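Local coordinates for putative NADH Oxidase (Clostridium acetobutylicum, PDB 3E10), which binds flavin mononucleotide and, as a member of the nitroreductase family, probably works as an FMN-dependent oxidoreductase, at residues N65-K68 with T69-L72. Sequence-based numbering, arbitrary orientation.
Sequences NSLK and TAPL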
loop_
_atom_site.group_PDB
_atom_site.type_symbol
_atom_site.label_atom_id
_atom_site.label_comp_id
_atom_site.label_asym_id
_atom_site.label_seq_id
_atom_site.Cartn_x
_atom_site.Cartn_y
_atom_site.Cartn_z
ATOM N N ASN B 65 -18.308 4.400 10.500
ATOM C CA ASN B 65 -18.876 4.271 11.830
ATOM C C ASN B 65 -17.901 3.757 12.874
ATOM O O ASN B 65 -18.126 3.921 14.083
ATOM C CB ASN B 65 -20.161 3.441 11.794
ATOM C CG ASN B 65 -21.314 4.202 11.172
ATOM O OD1 ASN B 65 -21.357 5.443 11.216
ATOM N ND2 ASN B 65 -22.261 3.473 10.592
ATOM N N SER B 66 -16.796 3.153 12.437
ATOM C CA SER B 66 -15.744 2.756 13.377
ATOM C C SER B 66 -15.240 3.924 14.219
ATOM O O SER B 66 -14.754 3.733 15.337
ATOM C CB SER B 66 -14.581 2.106 12.641
ATOM O OG SER B 66 -14.027 2.980 11.684
ATOM N N LEU B 67 -15.328 5.128 13.679
ATOM C CA LEU B 67 -14.813 6.286 14.383
ATOM C C LEU B 67 -15.639 6.586 15.631
ATOM O O LEU B 67 -15.168 7.264 16.541
ATOM C CB LEU B 67 -14.783 7.503 13.461
ATOM C CG LEU B 67 -13.682 7.449 12.391
ATOM C CD1 LEU B 67 -13.957 8.448 11.276
ATOM C CD2 LEU B 67 -12.329 7.699 13.079
ATOM N N LYS B 68 -16.854 6.075 15.703
ATOM C CA LYS B 68 -17.693 6.367 16.863
ATOM C C LYS B 68 -17.182 5.755 18.161
ATOM O O LYS B 68 -17.536 6.224 19.247
ATOM C CB LYS B 68 -19.137 5.940 16.612
ATOM C CG LYS B 68 -19.776 6.702 15.449
ATOM C CD LYS B 68 -21.225 6.340 15.283
ATOM C CE LYS B 68 -21.861 7.097 14.136
ATOM N NZ LYS B 68 -21.654 8.579 14.219
ATOM N N THR B 69 -16.361 4.717 18.057
ATOM C CA THR B 69 -15.704 4.141 19.247
ATOM C C THR B 69 -14.194 4.302 19.278
ATOM O O THR B 69 -13.549 3.973 20.281
ATOM C CB THR B 69 -16.073 2.666 19.465
ATOM O OG1 THR B 69 -15.577 1.888 18.371
ATOM C CG2 THR B 69 -17.622 2.451 19.612
ATOM N N ALA B 70 -13.601 4.823 18.209
ATOM C CA ALA B 70 -12.153 4.880 18.110
ATOM C C ALA B 70 -11.570 5.930 19.043
ATOM O O ALA B 70 -12.043 7.068 19.048
ATOM C CB ALA B 70 -11.731 5.213 16.656
ATOM N N PRO B 71 -10.556 5.569 19.838
ATOM C CA PRO B 71 -9.839 6.579 20.593
ATOM C C PRO B 71 -8.764 7.345 19.828
ATOM O O PRO B 71 -8.174 8.287 20.375
ATOM C CB PRO B 71 -9.130 5.749 21.664
ATOM C CG PRO B 71 -8.823 4.450 20.942
ATOM C CD PRO B 71 -10.082 4.214 20.182
ATOM N N LEU B 72 -8.504 6.924 18.587
ATOM C CA LEU B 72 -7.499 7.560 17.763
ATOM C C LEU B 72 -7.976 7.534 16.323
ATOM O O LEU B 72 -8.507 6.523 15.860
ATOM C CB LEU B 72 -6.173 6.783 17.825
ATOM C CG LEU B 72 -4.992 7.267 16.977
ATOM C CD1 LEU B 72 -4.539 8.648 17.395
ATOM C CD2 LEU B 72 -3.837 6.273 17.092
HETATM O O HOH W 1 -17.498 1.922 16.456
#
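The carbonyl oxygen of Ser-66 accepts two weak hydrogen bonds from the backbone that follows it. Thr-69 N reaches Ser-66 O at 3.3 Å with an N-H...O angle of 153°, whereas the bond from Ala-70 N is far more bent, at 122°. That second amide is shared, since Ala-70 N also makes a weak bond to Leu-67 O. With Lys-68 N bonded to Asn-65 O at 3.0 Å, residues 65-68 have helical backbone angles, and the bonds they make through to Ala-70 run mainly from i to i+3. The turn unwinds at Ala-70, where the chain takes up an extended course toward Leu-72.

A water bridges Asn-65 O and Thr-69 OG1, donating to Asn-65 O at 3.2 Å and hydrogen-bonded to Thr-69 OG1 at 2.7 Å. The Thr-69 hydroxyl can meet it because chi1 of 64° sets OG1 between the backbone N and the carbonyl carbon; Tyr-14 N is a further hydrogen-bonding partner of this oxygen. On the buried side, the methyl of Ala-70 lies against the turn, with CB 3.6 Å from Ser-66 O. Its contact with the Leu-67 side chain is looser, CD2 to CB being 4.4 Å.

Arg-51, at the start of helix 51-57, ties the turn from outside through NH1, which bonds to the carbonyl oxygens of Leu-67 and Ala-70. Ser-66 OG bonds to Ser-143 OG, and its side chain lies about 6 Å from the bound flavin, placing the turn beside the FMN site, close to the FMN-binding Arg-12. Leu-67 packs between helix 51-57, at Ile-54 and Leu-57, and Leu-114 of strand 110-115, while Leu-72 opens strand 72-79 by pairing with Val-144 of strand 136-145.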